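Local coordinates for protein acyl-coenzyme A oxidase 3 (Yarrowia lipolytica, PDB 5YS9) that oxidises acyl-CoA thioesters to trans-2-enoyl-CoA with the help of FAD, passing electrons to oxygen to form hydrogen peroxide in peroxisomal fatty acid beta-oxidation, at residues F314-Y327 / T634-I648. Sequence-based numbering, arbitrary orientation.
Sequences FFVSQRFITIALRY and TDAFGLSDWFINAPI
Helix 300-330 of the C-alpha1 domain of this acyl-CoA oxidase is met along one side by the winding segment 634-648, where Phe637, Ile644 and Ile648 touch it in turn. Phe637 lays one ring face on Gln318, whose CB stands 3.5 Å from the ring centroid in a CH-pi contact; CG sits between the backbone N and the carbonyl carbon (chi1 60°), and the extended chain carries OE1 alongside Phe637 CD1 (3.1 Å), while NE2 bonds back to Phe315 O at 3.2 Å. Thr322 OG1 lies at the ring's edge and is bonded to Gln318 O, so a polar residue fits among apolar ones. Ile644 is a knob in the hole formed by Arg319, Thr322, Ile323 and Arg326, while Ile323 CD1 reaches Ala646 CB at 3.6 Å. At the end of the short helix 641-644, Arg319 NE donates to Ile644 O (2.9 Å, 152°), approaching from above the carbonyl plane; an alanine here would probably leave that carbonyl without its charged donor and open a gap beside Ile644. Arg326 NH2 salt-bridges Asp635 OD1 (2.8 Å), whose OD2 also pairs with Arg31, and two waters link its guanidinium edge to Leu639 O. These bonds probably offset the cost of burying both guanidinium groups.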
loop_
_atom_site.group_PDB
_atom_site.type_symbol
_atom_site.label_atom_id
_atom_site.label_comp_id
_atom_site.label_asym_id
_atom_site.label_seq_id
_atom_site.Cartn_x
_atom_site.Cartn_y
_atom_site.Cartn_z
ATOM N N PHE A 314 12.778 -10.353 3.766
ATOM C CA PHE A 314 14.053 -10.054 3.165
ATOM C C PHE A 314 14.082 -10.392 1.685
ATOM O O PHE A 314 14.408 -9.545 0.834
ATOM C CB PHE A 314 15.191 -10.797 3.882
ATOM C CG PHE A 314 16.445 -10.857 3.074
ATOM C CD1 PHE A 314 17.213 -9.727 2.916
ATOM C CD2 PHE A 314 16.806 -12.029 2.405
ATOM C CE1 PHE A 314 18.373 -9.757 2.160
ATOM C CE2 PHE A 314 17.964 -12.071 1.627
ATOM C CZ PHE A 314 18.752 -10.929 1.515
ATOM N N PHE A 315 13.780 -11.651 1.406
ATOM C CA PHE A 315 13.801 -12.172 0.076
ATOM C C PHE A 315 13.001 -11.369 -0.953
ATOM O O PHE A 315 13.449 -11.243 -2.084
ATOM C CB PHE A 315 13.332 -13.628 0.086
ATOM C CG PHE A 315 14.389 -14.599 0.543
ATOM C CD1 PHE A 315 15.618 -14.684 -0.128
ATOM C CD2 PHE A 315 14.173 -15.427 1.645
ATOM C CE1 PHE A 315 16.579 -15.598 0.277
ATOM C CE2 PHE A 315 15.142 -16.333 2.076
ATOM C CZ PHE A 315 16.338 -16.421 1.391
ATOM N N VAL A 316 11.836 -10.838 -0.574
ATOM C CA VAL A 316 11.059 -9.973 -1.456
ATOM C C VAL A 316 11.622 -8.559 -1.492
ATOM O O VAL A 316 11.755 -7.996 -2.554
ATOM C CB VAL A 316 9.544 -9.964 -1.112
ATOM C CG1 VAL A 316 8.739 -9.004 -2.013
ATOM C CG2 VAL A 316 9.006 -11.351 -1.305
ATOM N N SER A 317 11.897 -7.977 -0.338
ATOM C CA SER A 317 12.332 -6.594 -0.283
ATOM C C SER A 317 13.567 -6.276 -1.134
ATOM O O SER A 317 13.597 -5.227 -1.777
ATOM C CB SER A 317 12.599 -6.155 1.160
ATOM O OG SER A 317 11.389 -6.062 1.870
ATOM N N GLN A 318 14.562 -7.162 -1.099
ATOM C CA GLN A 318 15.818 -6.982 -1.817
ATOM C C GLN A 318 15.632 -6.761 -3.335
ATOM O O GLN A 318 16.435 -6.073 -4.010
ATOM C CB GLN A 318 16.742 -8.179 -1.574
ATOM C CG GLN A 318 16.161 -9.509 -2.041
ATOM C CD GLN A 318 17.120 -10.693 -1.953
ATOM O OE1 GLN A 318 18.282 -10.555 -1.663
ATOM N NE2 GLN A 318 16.607 -11.858 -2.233
ATOM N N ARG A 319 14.580 -7.355 -3.869
ATOM C CA ARG A 319 14.280 -7.264 -5.290
ATOM C C ARG A 319 13.894 -5.820 -5.619
ATOM O O ARG A 319 14.454 -5.207 -6.526
ATOM C CB ARG A 319 13.154 -8.228 -5.619
ATOM C CG ARG A 319 12.854 -8.439 -7.099
ATOM C CD ARG A 319 11.526 -9.198 -7.279
ATOM N NE ARG A 319 10.854 -8.824 -8.526
ATOM C CZ ARG A 319 9.603 -9.129 -8.856
ATOM N NH1 ARG A 319 8.816 -9.811 -8.032
ATOM N NH2 ARG A 319 9.139 -8.712 -10.032
ATOM N N PHE A 320 12.891 -5.325 -4.933
ATOM C CA PHE A 320 12.383 -3.989 -5.158
ATOM C C PHE A 320 13.298 -2.845 -4.780
ATOM O O PHE A 320 13.369 -1.851 -5.468
ATOM C CB PHE A 320 10.953 -3.895 -4.655
ATOM C CG PHE A 320 10.064 -4.856 -5.360
ATOM C CD1 PHE A 320 9.618 -4.578 -6.625
ATOM C CD2 PHE A 320 9.787 -6.081 -4.818
ATOM C CE1 PHE A 320 8.846 -5.475 -7.307
ATOM C CE2 PHE A 320 9.023 -6.989 -5.497
ATOM C CZ PHE A 320 8.553 -6.685 -6.746
ATOM N N ILE A 321 14.008 -3.007 -3.685
ATOM C CA ILE A 321 15.019 -2.055 -3.314
ATOM C C ILE A 321 16.116 -2.035 -4.358
ATOM O O ILE A 321 16.664 -0.998 -4.645
ATOM C CB ILE A 321 15.546 -2.261 -1.881
ATOM C CG1 ILE A 321 16.207 -0.992 -1.381
ATOM C CG2 ILE A 321 16.553 -3.382 -1.812
ATOM C CD1 ILE A 321 15.277 0.168 -1.189
ATOM N N THR A 322 16.458 -3.192 -4.899
ATOM C CA THR A 322 17.389 -3.225 -6.007
ATOM C C THR A 322 16.858 -2.563 -7.269
ATOM O O THR A 322 17.550 -1.789 -7.888
ATOM C CB THR A 322 17.884 -4.642 -6.316
ATOM O OG1 THR A 322 18.494 -5.193 -5.161
ATOM C CG2 THR A 322 18.896 -4.614 -7.395
ATOM N N ILE A 323 15.612 -2.828 -7.625
ATOM C CA ILE A 323 14.977 -2.132 -8.782
ATOM C C ILE A 323 15.041 -0.606 -8.618
ATOM O O ILE A 323 15.539 0.118 -9.537
ATOM C CB ILE A 323 13.524 -2.596 -9.009
ATOM C CG1 ILE A 323 13.530 -4.031 -9.552
ATOM C CG2 ILE A 323 12.780 -1.660 -9.965
ATOM C CD1 ILE A 323 12.195 -4.727 -9.338
ATOM N N ALA A 324 14.580 -0.123 -7.459
ATOM C CA ALA A 324 14.502 1.356 -7.239
ATOM C C ALA A 324 15.844 2.024 -7.243
ATOM O O ALA A 324 15.954 3.114 -7.794
ATOM C CB ALA A 324 13.784 1.705 -5.957
ATOM N N LEU A 325 16.847 1.375 -6.637
ATOM C CA LEU A 325 18.205 1.946 -6.524
ATOM C C LEU A 325 18.967 2.010 -7.846
ATOM O O LEU A 325 19.650 2.997 -8.127
ATOM C CB LEU A 325 19.027 1.203 -5.464
ATOM C CG LEU A 325 18.637 1.612 -4.036
ATOM C CD1 LEU A 325 19.291 0.774 -2.948
ATOM C CD2 LEU A 325 18.921 3.090 -3.786
ATOM N N ARG A 326 18.861 0.957 -8.643
ATOM C CA ARG A 326 19.466 0.953 -9.974
ATOM C C ARG A 326 18.829 1.991 -10.864
ATOM O O ARG A 326 19.550 2.762 -11.518
ATOM C CB ARG A 326 19.371 -0.421 -10.641
ATOM C CG ARG A 326 20.375 -1.397 -10.088
ATOM C CD ARG A 326 20.144 -2.769 -10.666
ATOM N NE ARG A 326 20.999 -3.702 -9.955
ATOM C CZ ARG A 326 21.103 -5.017 -10.175
ATOM N NH1 ARG A 326 20.355 -5.622 -11.084
ATOM N NH2 ARG A 326 21.951 -5.727 -9.418
ATOM N N TYR A 327 17.489 2.027 -10.885
ATOM C CA TYR A 327 16.783 3.150 -11.516
ATOM C C TYR A 327 17.314 4.477 -11.024
ATOM O O TYR A 327 17.690 5.334 -11.804
ATOM C CB TYR A 327 15.284 3.123 -11.237
ATOM C CG TYR A 327 14.500 4.147 -12.020
ATOM C CD1 TYR A 327 14.467 4.107 -13.402
ATOM C CD2 TYR A 327 13.787 5.119 -11.393
ATOM C CE1 TYR A 327 13.787 5.049 -14.135
ATOM C CE2 TYR A 327 13.101 6.070 -12.115
ATOM C CZ TYR A 327 13.094 6.025 -13.499
ATOM O OH TYR A 327 12.364 6.945 -14.235
ATOM N N THR A 634 23.679 -3.610 -3.332
ATOM C CA THR A 634 22.554 -4.180 -4.109
ATOM C C THR A 634 22.987 -5.364 -4.959
ATOM O O THR A 634 22.256 -6.360 -5.046
ATOM C CB THR A 634 21.890 -3.136 -4.992
ATOM O OG1 THR A 634 22.904 -2.426 -5.694
ATOM C CG2 THR A 634 21.159 -2.167 -4.160
ATOM N N ASP A 635 24.177 -5.272 -5.555
ATOM C CA ASP A 635 24.746 -6.418 -6.288
ATOM C C ASP A 635 25.050 -7.556 -5.367
ATOM O O ASP A 635 25.040 -8.691 -5.850
ATOM C CB ASP A 635 26.031 -6.078 -7.048
ATOM C CG ASP A 635 25.780 -5.269 -8.317
ATOM O OD1 ASP A 635 24.624 -5.178 -8.828
ATOM O OD2 ASP A 635 26.771 -4.718 -8.811
ATOM N N ALA A 636 25.307 -7.266 -4.071
ATOM C CA ALA A 636 25.521 -8.327 -3.062
ATOM C C ALA A 636 24.382 -9.354 -2.895
ATOM O O ALA A 636 24.654 -10.527 -2.492
ATOM C CB ALA A 636 25.879 -7.739 -1.714
ATOM N N PHE A 637 23.140 -8.953 -3.224
ATOM C CA PHE A 637 21.998 -9.893 -3.186
ATOM C C PHE A 637 22.108 -11.007 -4.234
ATOM O O PHE A 637 21.501 -12.044 -4.077
ATOM C CB PHE A 637 20.694 -9.188 -3.407
ATOM C CG PHE A 637 20.399 -8.083 -2.433
ATOM C CD1 PHE A 637 20.343 -8.323 -1.059
ATOM C CD2 PHE A 637 20.065 -6.810 -2.898
ATOM C CE1 PHE A 637 20.015 -7.277 -0.173
ATOM C CE2 PHE A 637 19.719 -5.772 -2.024
ATOM C CZ PHE A 637 19.709 -5.999 -0.659
ATOM N N GLY A 638 22.856 -10.786 -5.315
ATOM C CA GLY A 638 23.089 -11.811 -6.337
ATOM C C GLY A 638 21.866 -12.233 -7.136
ATOM O O GLY A 638 21.706 -13.394 -7.472
ATOM N N LEU A 639 21.004 -11.285 -7.439
ATOM C CA LEU A 639 19.786 -11.561 -8.177
ATOM C C LEU A 639 20.072 -11.436 -9.661
ATOM O O LEU A 639 20.559 -10.421 -10.091
ATOM C CB LEU A 639 18.697 -10.559 -7.780
ATOM C CG LEU A 639 18.235 -10.595 -6.302
ATOM C CD1 LEU A 639 17.299 -9.457 -5.999
ATOM C CD2 LEU A 639 17.598 -11.946 -5.959
ATOM N N SER A 640 19.756 -12.467 -10.435
ATOM C CA SER A 640 19.807 -12.377 -11.878
ATOM C C SER A 640 18.583 -11.599 -12.374
ATOM O O SER A 640 17.616 -11.342 -11.624
ATOM C CB SER A 640 19.835 -13.768 -12.523
ATOM O OG SER A 640 18.625 -14.466 -12.249
ATOM N N ASP A 641 18.633 -11.237 -13.653
ATOM C CA ASP A 641 17.597 -10.458 -14.216
ATOM C C ASP A 641 16.260 -11.245 -14.158
ATOM O O ASP A 641 15.184 -10.664 -14.078
ATOM C CB ASP A 641 17.947 -10.093 -15.644
ATOM C CG ASP A 641 19.003 -9.006 -15.755
ATOM O OD1 ASP A 641 19.303 -8.342 -14.752
ATOM O OD2 ASP A 641 19.493 -8.792 -16.903
ATOM N N TRP A 642 16.332 -12.566 -14.171
ATOM C CA TRP A 642 15.130 -13.374 -14.093
ATOM C C TRP A 642 14.400 -13.149 -12.766
ATOM O O TRP A 642 13.163 -13.062 -12.787
ATOM C CB TRP A 642 15.490 -14.821 -14.298
ATOM C CG TRP A 642 14.342 -15.810 -14.447
ATOM C CD1 TRP A 642 13.765 -16.225 -15.615
ATOM C CD2 TRP A 642 13.679 -16.539 -13.382
ATOM N NE1 TRP A 642 12.806 -17.135 -15.341
ATOM C CE2 TRP A 642 12.731 -17.359 -13.986
ATOM C CE3 TRP A 642 13.800 -16.553 -11.988
ATOM C CZ2 TRP A 642 11.882 -18.198 -13.253
ATOM C CZ3 TRP A 642 12.964 -17.416 -11.235
ATOM C CH2 TRP A 642 12.031 -18.230 -11.882
ATOM N N PHE A 643 15.153 -13.017 -11.647
ATOM C CA PHE A 643 14.567 -12.772 -10.280
ATOM C C PHE A 643 14.108 -11.341 -10.074
ATOM O O PHE A 643 13.147 -11.073 -9.314
ATOM C CB PHE A 643 15.521 -13.167 -9.123
ATOM C CG PHE A 643 15.590 -14.636 -8.886
ATOM C CD1 PHE A 643 14.680 -15.256 -8.068
ATOM C CD2 PHE A 643 16.516 -15.413 -9.546
ATOM C CE1 PHE A 643 14.709 -16.646 -7.886
ATOM C CE2 PHE A 643 16.567 -16.787 -9.363
ATOM C CZ PHE A 643 15.665 -17.404 -8.533
ATOM N N ILE A 644 14.815 -10.430 -10.719
ATOM C CA ILE A 644 14.464 -9.036 -10.728
ATOM C C ILE A 644 13.140 -8.828 -11.429
ATOM O O ILE A 644 12.304 -8.090 -10.960
ATOM C CB ILE A 644 15.569 -8.227 -11.432
ATOM C CG1 ILE A 644 16.842 -8.246 -10.591
ATOM C CG2 ILE A 644 15.130 -6.805 -11.722
ATOM C CD1 ILE A 644 16.802 -7.326 -9.408
ATOM N N ASN A 645 12.987 -9.467 -12.579
ATOM C CA ASN A 645 11.742 -9.505 -13.320
ATOM C C ASN A 645 11.147 -8.127 -13.541
ATOM O O ASN A 645 9.950 -7.947 -13.440
ATOM C CB ASN A 645 10.734 -10.456 -12.688
ATOM C CG ASN A 645 9.730 -10.999 -13.686
ATOM O OD1 ASN A 645 8.716 -11.528 -13.309
ATOM N ND2 ASN A 645 10.020 -10.867 -14.955
ATOM N N ALA A 646 12.006 -7.157 -13.796
ATOM C CA ALA A 646 11.587 -5.817 -14.134
ATOM C C ALA A 646 12.640 -5.204 -15.034
ATOM O O ALA A 646 13.805 -5.238 -14.700
ATOM C CB ALA A 646 11.401 -5.001 -12.878
ATOM N N PRO A 647 12.252 -4.597 -16.139
ATOM C CA PRO A 647 13.219 -4.051 -17.090
ATOM C C PRO A 647 14.097 -2.938 -16.546
ATOM O O PRO A 647 15.261 -2.880 -16.865
ATOM C CB PRO A 647 12.348 -3.502 -18.211
ATOM C CG PRO A 647 10.949 -3.746 -17.826
ATOM C CD PRO A 647 10.929 -4.751 -16.737
ATOM N N ILE A 648 13.528 -2.053 -15.757
ATOM C CA ILE A 648 14.260 -0.934 -15.194
ATOM C C ILE A 648 15.274 -1.363 -14.132
ATOM O O ILE A 648 16.166 -0.621 -13.790
ATOM C CB ILE A 648 13.314 0.184 -14.709
ATOM C CG1 ILE A 648 12.439 -0.289 -13.561
ATOM C CG2 ILE A 648 12.452 0.678 -15.857
ATOM C CD1 ILE A 648 11.604 0.802 -12.952
HETATM O O HOH W 1 20.261 -8.382 -12.127
HETATM O O HOH W 2 22.386 -8.710 -9.269
#